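Local coordinates for plasmin and fibronectin-binding protein A (Streptococcus pneumoniae, PDB 4MR0), which acts as a fibronectin-dependent adhesin and invasin of the bacterial surface, binding human fibronectin, plasmin, plasminogen and serum albumin, at residues K257-K262 with D281-L286; H352-S357 with D423-N428; S417-K422 with A455-K460. All coordinates share one frame; numbering follows the deposited sequence.

Contact 1: residues K257-K262 with D281-L286; sequences KNVTFK and DNSRFL
The guanidinium of Arg284 reaches across to Thr260 and Asn258. Arg284 NE donates to Thr260 OG1 over 2.8 Å, with an N-H...O angle of 167° and the oxygen in the guanidinium plane. Arg284 NH2 meets Asn258 OD1 at 3.0 Å less squarely: the donor stands above the amide's carbonyl plane. NH1 turns back to the carbonyl of Asn282 in its own segment, and a water links NH2, weakly, to Asn258 O. Bends at chi2 and chi3 swing the guanidinium toward segment 257-262, where the NE and NH2 bonds hold its rotation. Around it runs a parallel backbone pairing, with Phe261 N to Arg284 O and Leu286 N to Phe261 O both 2.7 Å. Ser283 OG receives Val259 N at 3.2 Å and donates to Asp281 O, which also accepts Asn258 N.

On the face opposite Thr260 and Arg284, Phe261 and Phe285 point the same way, nearly parallel (planes 7°, centroids 4.5 Å apart) but slid so that they barely overlap; Phe285 CE2 comes over the rim of the Phe261 ring. Val259 CG1 lies against that ring's opposite face, and Phe336, on the following strand 329-337, stacks on Phe285 and continues the row. Asn258 and Asn282, both with positive phi, occupy equivalent turns, amide planes 14° apart. Such matched residues on successive coils are characteristic of a right-handed parallel beta-helix; 257-262 lies in a PbH1 repeat.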
loop_
_atom_site.group_PDB
_atom_site.type_symbol
_atom_site.label_atom_id
_atom_site.label_comp_id
_atom_site.label_asym_id
_atom_site.label_seq_id
_atom_site.Cartn_x
_atom_site.Cartn_y
_atom_site.Cartn_z
ATOM N N LYS A 257 -11.753 11.161 -1.810
ATOM C CA LYS A 257 -12.799 10.208 -1.494
ATOM C C LYS A 257 -13.772 9.914 -2.616
ATOM O O LYS A 257 -14.023 10.747 -3.483
ATOM C CB LYS A 257 -13.561 10.679 -0.259
ATOM C CG LYS A 257 -14.084 12.093 -0.343
ATOM C CD LYS A 257 -14.494 12.589 1.044
ATOM C CE LYS A 257 -15.535 11.679 1.684
ATOM N NZ LYS A 257 -15.859 12.092 3.082
ATOM N N ASN A 258 -14.314 8.705 -2.567
ATOM C CA ASN A 258 -15.273 8.217 -3.546
ATOM C C ASN A 258 -14.791 8.406 -4.977
ATOM O O ASN A 258 -15.494 8.963 -5.826
ATOM C CB ASN A 258 -16.629 8.897 -3.346
ATOM C CG ASN A 258 -17.738 8.220 -4.135
ATOM O OD1 ASN A 258 -17.715 7.010 -4.343
ATOM N ND2 ASN A 258 -18.722 8.999 -4.565
ATOM N N VAL A 259 -13.581 7.932 -5.240
ATOM C CA VAL A 259 -13.007 8.025 -6.572
ATOM C C VAL A 259 -12.692 6.625 -7.084
ATOM O O VAL A 259 -12.225 5.774 -6.331
ATOM C CB VAL A 259 -11.691 8.830 -6.582
ATOM C CG1 VAL A 259 -11.153 8.898 -8.010
ATOM C CG2 VAL A 259 -11.913 10.229 -6.012
ATOM N N THR A 260 -12.958 6.390 -8.364
ATOM C CA THR A 260 -12.658 5.100 -8.968
ATOM C C THR A 260 -11.395 5.292 -9.808
ATOM O O THR A 260 -11.411 6.035 -10.782
ATOM C CB THR A 260 -13.819 4.627 -9.878
ATOM O OG1 THR A 260 -14.991 4.430 -9.082
ATOM C CG2 THR A 260 -13.465 3.314 -10.568
ATOM N N PHE A 261 -10.307 4.637 -9.418
ATOM C CA PHE A 261 -9.037 4.734 -10.139
ATOM C C PHE A 261 -8.874 3.523 -11.043
ATOM O O PHE A 261 -8.893 2.387 -10.569
ATOM C CB PHE A 261 -7.864 4.772 -9.163
ATOM C CG PHE A 261 -7.914 5.914 -8.200
ATOM C CD1 PHE A 261 -8.702 5.842 -7.053
ATOM C CD2 PHE A 261 -7.140 7.050 -8.421
ATOM C CE1 PHE A 261 -8.718 6.888 -6.138
ATOM C CE2 PHE A 261 -7.147 8.104 -7.517
ATOM C CZ PHE A 261 -7.936 8.020 -6.364
ATOM N N LYS A 262 -8.680 3.759 -12.336
ATOM C CA LYS A 262 -8.553 2.655 -13.275
ATOM C C LYS A 262 -7.274 2.554 -14.088
ATOM O O LYS A 262 -6.724 3.554 -14.557
ATOM C CB LYS A 262 -9.702 2.687 -14.286
ATOM C CG LYS A 262 -11.100 2.588 -13.717
ATOM C CD LYS A 262 -12.106 2.567 -14.864
ATOM C CE LYS A 262 -13.540 2.472 -14.362
ATOM N NZ LYS A 262 -14.498 2.385 -15.503
ATOM N N ASP A 281 -10.487 7.829 1.143
ATOM C CA ASP A 281 -11.665 7.157 1.676
ATOM C C ASP A 281 -12.697 6.734 0.628
ATOM O O ASP A 281 -12.893 7.420 -0.376
ATOM C CB ASP A 281 -12.311 8.094 2.715
ATOM C CG ASP A 281 -13.509 7.471 3.441
ATOM O OD1 ASP A 281 -13.577 6.233 3.577
ATOM O OD2 ASP A 281 -14.380 8.243 3.903
ATOM N N ASN A 282 -13.322 5.583 0.871
ATOM C CA ASN A 282 -14.396 5.057 0.025
ATOM C C ASN A 282 -14.114 5.072 -1.479
ATOM O O ASN A 282 -14.988 5.397 -2.289
ATOM C CB ASN A 282 -15.675 5.847 0.336
ATOM C CG ASN A 282 -16.925 5.189 -0.224
ATOM O OD1 ASN A 282 -17.059 3.966 -0.203
ATOM N ND2 ASN A 282 -17.853 6.004 -0.714
ATOM N N SER A 283 -12.898 4.687 -1.848
ATOM C CA SER A 283 -12.491 4.675 -3.242
ATOM C C SER A 283 -12.237 3.261 -3.734
ATOM O O SER A 283 -12.191 2.312 -2.945
ATOM C CB SER A 283 -11.224 5.515 -3.424
ATOM O OG SER A 283 -11.482 6.873 -3.118
ATOM N N ARG A 284 -12.060 3.141 -5.046
ATOM C CA ARG A 284 -11.819 1.863 -5.694
ATOM C C ARG A 284 -10.595 1.959 -6.597
ATOM O O ARG A 284 -10.489 2.870 -7.423
ATOM C CB ARG A 284 -13.043 1.470 -6.530
ATOM C CG ARG A 284 -14.308 1.257 -5.699
ATOM C CD ARG A 284 -15.549 1.680 -6.478
ATOM N NE ARG A 284 -15.605 3.131 -6.667
ATOM C CZ ARG A 284 -15.842 4.011 -5.694
ATOM N NH1 ARG A 284 -16.053 3.597 -4.448
ATOM N NH2 ARG A 284 -15.868 5.308 -5.969
ATOM N N PHE A 285 -9.676 1.018 -6.431
ATOM C CA PHE A 285 -8.457 0.979 -7.225
ATOM C C PHE A 285 -8.543 -0.268 -8.084
ATOM O O PHE A 285 -8.258 -1.379 -7.634
ATOM C CB PHE A 285 -7.238 0.962 -6.301
ATOM C CG PHE A 285 -7.110 2.208 -5.474
ATOM C CD1 PHE A 285 -7.930 2.411 -4.363
ATOM C CD2 PHE A 285 -6.245 3.221 -5.860
ATOM C CE1 PHE A 285 -7.882 3.607 -3.648
ATOM C CE2 PHE A 285 -6.186 4.421 -5.153
ATOM C CZ PHE A 285 -7.011 4.617 -4.049
ATOM N N LEU A 286 -8.941 -0.059 -9.334
ATOM C CA LEU A 286 -9.148 -1.147 -10.268
ATOM C C LEU A 286 -8.142 -1.317 -11.400
ATOM O O LEU A 286 -8.114 -0.527 -12.348
ATOM C CB LEU A 286 -10.548 -1.009 -10.874
ATOM C CG LEU A 286 -11.686 -0.716 -9.888
ATOM C CD1 LEU A 286 -12.989 -0.554 -10.657
ATOM C CD2 LEU A 286 -11.795 -1.849 -8.862
HETATM O O HOH W 1 -16.587 7.590 -7.784
#

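Contact 2: residues H352-S357 with D423-N428; sequences HYQTLS and DLLDLN
Gln354, Leu356 and Leu425 have the most surface buried here, and each meets the other segment differently. Gln354 points its NE2 at the carbonyl of Asp426, Gln354 NE2 to Asp426 O being 3.2 Å with an N-H...O angle of 168°. The oxygen lies in the plane of the glutamine amide, yet the donor stands well above the carbonyl plane of Asp426, 72° out of it. Beyond CG the chain is extended (chi2 172°), which carries the amide to Asp426. Its OE1 accepts from Thr382 and, weakly, from a water held by Asn428 N, so both ends of the amide are engaged.

Leu425 CD1 lies against Gln354 CG at 4.0 Å, while CD2 rests on the backbone between Thr355 and Leu356. Leu356 lies obliquely over Asp423, its CD1 beside the carboxylate and Leu356 CG 3.6 Å from Asp423 CB. A water accepts from Leu356 N and donates to Asp423 OD2, and another, held by Asp426 N, makes a weak bond to Thr355 O.

Thr355 OG1 closes an ST turn, and Leu424 and Asp426 centre inverse gamma turns. The contact joins the loop between strands 329-337 and 364-372 to that between 410-415 and 431-440, both connections of the parallel beta-helix.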
loop_
_atom_site.group_PDB
_atom_site.type_symbol
_atom_site.label_atom_id
_atom_site.label_comp_id
_atom_site.label_asym_id
_atom_site.label_seq_id
_atom_site.Cartn_x
_atom_site.Cartn_y
_atom_site.Cartn_z
ATOM N N HIS A 352 8.794 0.855 -0.174
ATOM C CA HIS A 352 9.912 -0.080 -0.241
ATOM C C HIS A 352 11.275 0.589 -0.122
ATOM O O HIS A 352 12.264 0.050 -0.617
ATOM C CB HIS A 352 9.856 -0.766 -1.592
ATOM C CG HIS A 352 9.800 0.206 -2.730
ATOM N ND1 HIS A 352 8.622 0.775 -3.166
ATOM C CD2 HIS A 352 10.786 0.779 -3.462
ATOM C CE1 HIS A 352 8.884 1.654 -4.117
ATOM N NE2 HIS A 352 10.190 1.677 -4.315
ATOM N N TYR A 353 11.343 1.741 0.529
ATOM C CA TYR A 353 12.613 2.445 0.612
ATOM C C TYR A 353 12.769 3.298 1.859
ATOM O O TYR A 353 11.818 3.930 2.316
ATOM C CB TYR A 353 12.749 3.321 -0.637
ATOM C CG TYR A 353 13.970 4.211 -0.697
ATOM C CD1 TYR A 353 15.234 3.685 -0.945
ATOM C CD2 TYR A 353 13.851 5.594 -0.543
ATOM C CE1 TYR A 353 16.354 4.516 -1.045
ATOM C CE2 TYR A 353 14.963 6.433 -0.639
ATOM C CZ TYR A 353 16.210 5.885 -0.892
ATOM O OH TYR A 353 17.308 6.713 -0.998
ATOM N N GLN A 354 13.985 3.304 2.401
ATOM C CA GLN A 354 14.316 4.102 3.573
ATOM C C GLN A 354 15.833 4.164 3.702
ATOM O O GLN A 354 16.534 3.272 3.237
ATOM C CB GLN A 354 13.709 3.500 4.854
ATOM C CG GLN A 354 14.356 2.201 5.333
ATOM C CD GLN A 354 13.849 1.767 6.707
ATOM O OE1 GLN A 354 13.275 0.687 6.857
ATOM N NE2 GLN A 354 14.061 2.613 7.712
ATOM N N THR A 355 16.334 5.229 4.319
ATOM C CA THR A 355 17.772 5.397 4.533
ATOM C C THR A 355 17.957 6.114 5.866
ATOM O O THR A 355 16.983 6.546 6.487
ATOM C CB THR A 355 18.430 6.277 3.451
ATOM O OG1 THR A 355 17.990 7.626 3.621
ATOM C CG2 THR A 355 18.064 5.803 2.052
ATOM N N LEU A 356 19.203 6.258 6.303
ATOM C CA LEU A 356 19.469 6.950 7.560
ATOM C C LEU A 356 18.975 8.387 7.473
ATOM O O LEU A 356 18.726 9.034 8.497
ATOM C CB LEU A 356 20.972 6.962 7.856
ATOM C CG LEU A 356 21.646 5.636 8.209
ATOM C CD1 LEU A 356 23.150 5.862 8.348
ATOM C CD2 LEU A 356 21.064 5.086 9.506
ATOM N N SER A 357 18.827 8.878 6.244
ATOM C CA SER A 357 18.398 10.255 5.999
ATOM C C SER A 357 16.896 10.486 5.811
ATOM O O SER A 357 16.482 11.615 5.560
ATOM C CB SER A 357 19.137 10.812 4.779
ATOM O OG SER A 357 20.535 10.796 4.995
ATOM N N ASP A 423 24.091 0.198 7.600
ATOM C CA ASP A 423 23.502 1.184 8.499
ATOM C C ASP A 423 22.524 0.629 9.528
ATOM O O ASP A 423 21.866 -0.382 9.302
ATOM C CB ASP A 423 22.790 2.265 7.684
ATOM C CG ASP A 423 23.693 2.909 6.656
ATOM O OD1 ASP A 423 24.737 3.466 7.053
ATOM O OD2 ASP A 423 23.355 2.854 5.453
ATOM N N LEU A 424 22.439 1.311 10.664
ATOM C CA LEU A 424 21.526 0.922 11.729
ATOM C C LEU A 424 20.237 1.689 11.445
ATOM O O LEU A 424 19.991 2.753 12.012
ATOM C CB LEU A 424 22.095 1.330 13.089
ATOM C CG LEU A 424 21.546 0.606 14.322
ATOM C CD1 LEU A 424 22.147 1.235 15.575
ATOM C CD2 LEU A 424 20.026 0.693 14.361
ATOM N N LEU A 425 19.426 1.143 10.546
ATOM C CA LEU A 425 18.176 1.778 10.148
ATOM C C LEU A 425 17.072 1.733 11.187
ATOM O O LEU A 425 17.042 0.858 12.053
ATOM C CB LEU A 425 17.652 1.147 8.858
ATOM C CG LEU A 425 18.520 1.293 7.608
ATOM C CD1 LEU A 425 17.847 0.583 6.448
ATOM C CD2 LEU A 425 18.736 2.772 7.295
ATOM N N ASP A 426 16.156 2.686 11.078
ATOM C CA ASP A 426 15.014 2.766 11.970
ATOM C C ASP A 426 13.955 1.856 11.349
ATOM O O ASP A 426 13.030 2.329 10.685
ATOM C CB ASP A 426 14.501 4.209 12.030
ATOM C CG ASP A 426 13.426 4.411 13.089
ATOM O OD1 ASP A 426 13.023 3.425 13.746
ATOM O OD2 ASP A 426 12.985 5.568 13.262
ATOM N N LEU A 427 14.113 0.548 11.544
ATOM C CA LEU A 427 13.176 -0.421 10.993
ATOM C C LEU A 427 11.813 -0.328 11.674
ATOM O O LEU A 427 11.677 0.295 12.726
ATOM C CB LEU A 427 13.751 -1.837 11.124
ATOM C CG LEU A 427 15.139 -2.017 10.483
ATOM C CD1 LEU A 427 15.684 -3.396 10.835
ATOM C CD2 LEU A 427 15.052 -1.837 8.968
ATOM N N ASN A 428 10.810 -0.950 11.061
ATOM C CA ASN A 428 9.436 -0.931 11.569
ATOM C C ASN A 428 9.282 -1.114 13.079
ATOM O O ASN A 428 9.827 -2.050 13.658
ATOM C CB ASN A 428 8.594 -2.013 10.878
ATOM C CG ASN A 428 8.442 -1.787 9.386
ATOM O OD1 ASN A 428 8.257 -0.663 8.929
ATOM N ND2 ASN A 428 8.492 -2.872 8.620
HETATM O O HOH W 2 11.567 -1.756 8.469
HETATM O O HOH W 3 16.716 4.904 9.533
HETATM O O HOH W 4 21.093 4.747 4.806
#

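Contact 3: residues S417-K422 with A455-K460; sequences SYKNTK and AEYLGK
Tyr457 lays its ring along the backbone of Ser417 to Asn420, and it has the largest buried area of any residue here. Tyr418 O stands over the centre of one face of the Tyr457 ring, 3.9 Å above the plane. Asn420 O comes obliquely to Tyr457 CD1 at 3.3 Å, while Ser417 CB approaches Tyr457 CD2 to 3.8 Å. With CG anti to its own carbonyl carbon (chi1 -58°), the ring is directed back across the other loop, and its phenol oxygen ends against the Lys419 backbone, Tyr457 OH lying 3.3 Å from Lys419 CA. The Lys419 and Tyr457 side chains cross obliquely, Lys419 CB and CG touching Tyr457 OH.

Thr421 enters at the ring's edge, near its plane: Thr421 CG2 is 3.9 Å from Tyr457 CD1 and also packs on Glu456 CB. Farther along, Leu458 CD2 lies 3.7 Å from Lys422 O.

No direct hydrogen bond joins the segments; two waters make the polar links. One donates to Ser417 O at 2.7 Å and pairs with Tyr457 OH, tying down the far end of the ring. The other accepts from Leu458 N and donates to Asn420 O. Asn420 OD1 meanwhile accepts from Lys422 N in an Asx turn and also from Asp423 N, bracing the bend on which Thr421 sits.

At the base, Ser417 OG is hydrogen-bonded to Ala451 O, the end of strand 445-451. Segment 417-422 belongs to the loop that follows strand 410-415 and precedes strand 431-440. Segment 455-460 occupies the corresponding loop one coil later, after strand 445-451 and before strand 462-473.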
loop_
_atom_site.group_PDB
_atom_site.type_symbol
_atom_site.label_atom_id
_atom_site.label_comp_id
_atom_site.label_asym_id
_atom_site.label_seq_id
_atom_site.Cartn_x
_atom_site.Cartn_y
_atom_site.Cartn_z
ATOM N N SER A 417 12.049 -5.495 6.448
ATOM C CA SER A 417 13.164 -4.583 6.657
ATOM C C SER A 417 13.937 -4.343 5.366
ATOM O O SER A 417 14.258 -5.282 4.641
ATOM C CB SER A 417 14.102 -5.149 7.725
ATOM O OG SER A 417 13.426 -5.305 8.967
ATOM N N TYR A 418 14.232 -3.076 5.089
ATOM C CA TYR A 418 14.971 -2.685 3.891
ATOM C C TYR A 418 16.341 -3.370 3.871
ATOM O O TYR A 418 17.046 -3.376 4.879
ATOM C CB TYR A 418 15.164 -1.166 3.871
ATOM C CG TYR A 418 15.743 -0.639 2.571
ATOM C CD1 TYR A 418 15.009 -0.705 1.386
ATOM C CD2 TYR A 418 17.026 -0.083 2.524
ATOM C CE1 TYR A 418 15.534 -0.233 0.180
ATOM C CE2 TYR A 418 17.564 0.389 1.320
ATOM C CZ TYR A 418 16.812 0.309 0.153
ATOM O OH TYR A 418 17.328 0.755 -1.046
ATOM N N LYS A 419 16.707 -3.946 2.729
ATOM C CA LYS A 419 17.992 -4.629 2.596
ATOM C C LYS A 419 19.151 -3.646 2.737
ATOM O O LYS A 419 19.435 -2.875 1.822
ATOM C CB LYS A 419 18.076 -5.344 1.246
ATOM C CG LYS A 419 19.375 -6.111 1.028
ATOM C CD LYS A 419 19.255 -7.071 -0.141
ATOM C CE LYS A 419 20.493 -7.942 -0.270
ATOM N NZ LYS A 419 20.295 -9.035 -1.267
ATOM N N ASN A 420 19.811 -3.687 3.891
ATOM C CA ASN A 420 20.937 -2.809 4.198
ATOM C C ASN A 420 21.722 -3.398 5.374
ATOM O O ASN A 420 21.200 -3.494 6.485
ATOM C CB ASN A 420 20.422 -1.418 4.577
ATOM C CG ASN A 420 21.540 -0.448 4.895
ATOM O OD1 ASN A 420 22.500 -0.793 5.585
ATOM N ND2 ASN A 420 21.413 0.782 4.407
ATOM N N THR A 421 22.975 -3.775 5.137
ATOM C CA THR A 421 23.801 -4.364 6.189
ATOM C C THR A 421 24.880 -3.430 6.728
ATOM O O THR A 421 25.709 -3.840 7.540
ATOM C CB THR A 421 24.489 -5.643 5.690
ATOM O OG1 THR A 421 25.258 -5.346 4.515
ATOM C CG2 THR A 421 23.453 -6.705 5.357
ATOM N N LYS A 422 24.862 -2.175 6.293
ATOM C CA LYS A 422 25.863 -1.211 6.733
ATOM C C LYS A 422 25.346 -0.211 7.756
ATOM O O LYS A 422 26.071 0.185 8.668
ATOM C CB LYS A 422 26.409 -0.441 5.530
ATOM C CG LYS A 422 27.064 -1.304 4.460
ATOM C CD LYS A 422 27.425 -0.457 3.248
ATOM C CE LYS A 422 28.128 -1.276 2.171
ATOM N NZ LYS A 422 28.441 -0.419 0.988
ATOM N N ALA A 455 19.767 -11.496 9.673
ATOM C CA ALA A 455 20.446 -11.304 10.947
ATOM C C ALA A 455 21.526 -10.242 10.774
ATOM O O ALA A 455 22.023 -9.675 11.750
ATOM C CB ALA A 455 21.070 -12.615 11.404
ATOM N N GLU A 456 21.881 -9.971 9.521
ATOM C CA GLU A 456 22.909 -8.983 9.216
ATOM C C GLU A 456 22.433 -7.536 9.323
ATOM O O GLU A 456 23.253 -6.623 9.416
ATOM C CB GLU A 456 23.486 -9.226 7.816
ATOM C CG GLU A 456 24.363 -10.466 7.706
ATOM C CD GLU A 456 25.204 -10.473 6.440
ATOM O OE1 GLU A 456 24.633 -10.616 5.338
ATOM O OE2 GLU A 456 26.442 -10.325 6.551
ATOM N N TYR A 457 21.120 -7.316 9.302
ATOM C CA TYR A 457 20.606 -5.952 9.415
ATOM C C TYR A 457 20.811 -5.474 10.847
ATOM O O TYR A 457 20.412 -6.145 11.801
ATOM C CB TYR A 457 19.122 -5.890 9.034
ATOM C CG TYR A 457 18.808 -6.382 7.632
ATOM C CD1 TYR A 457 19.807 -6.484 6.655
ATOM C CD2 TYR A 457 17.506 -6.731 7.277
ATOM C CE1 TYR A 457 19.510 -6.924 5.362
ATOM C CE2 TYR A 457 17.200 -7.167 5.995
ATOM C CZ TYR A 457 18.203 -7.264 5.042
ATOM O OH TYR A 457 17.887 -7.710 3.780
ATOM N N LEU A 458 21.432 -4.308 10.988
ATOM C CA LEU A 458 21.750 -3.733 12.293
ATOM C C LEU A 458 20.607 -3.094 13.075
ATOM O O LEU A 458 20.646 -3.052 14.305
ATOM C CB LEU A 458 22.885 -2.717 12.131
ATOM C CG LEU A 458 24.308 -3.267 11.949
ATOM C CD1 LEU A 458 24.322 -4.426 10.959
ATOM C CD2 LEU A 458 25.221 -2.144 11.481
ATOM N N GLY A 459 19.597 -2.589 12.371
ATOM C CA GLY A 459 18.476 -1.962 13.049
ATOM C C GLY A 459 17.650 -2.943 13.865
ATOM O O GLY A 459 18.033 -4.102 14.032
ATOM N N LYS A 460 16.508 -2.481 14.368
ATOM C CA LYS A 460 15.636 -3.333 15.163
ATOM C C LYS A 460 14.153 -3.161 14.845
ATOM O O LYS A 460 13.686 -2.057 14.562
ATOM C CB LYS A 460 15.855 -3.065 16.654
ATOM C CG LYS A 460 17.252 -3.399 17.152
ATOM C CD LYS A 460 17.392 -3.074 18.632
ATOM C CE LYS A 460 18.819 -3.307 19.119
ATOM N NZ LYS A 460 18.978 -2.974 20.565
HETATM O O HOH W 5 15.166 -7.241 2.944
HETATM O O HOH W 6 22.150 -2.700 8.688
#

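How the contacts relate
Along the chain contact 1 is complete before the others begin, whereas contacts 2 and 3 alternate: 352-357, 417-422, 423-428, then 455-460. Contact 1 joins strands 260-265 and 278-289 in the coil wall and lies on the opposite side of the chain's centre, about 31 Å from contact 2 and about 36 Å from contact 3, centre to centre. Contacts 2 and 3 have centres about 8 Å apart and share the loop between strands 410-415 and 431-440. They touch directly, Leu424 CD2 packing 3.3 Å from Gly459 CA. In this beta-helical part of the longer cell-wall protein, strand pairing builds the wall, while neighbouring loops pack together beyond it.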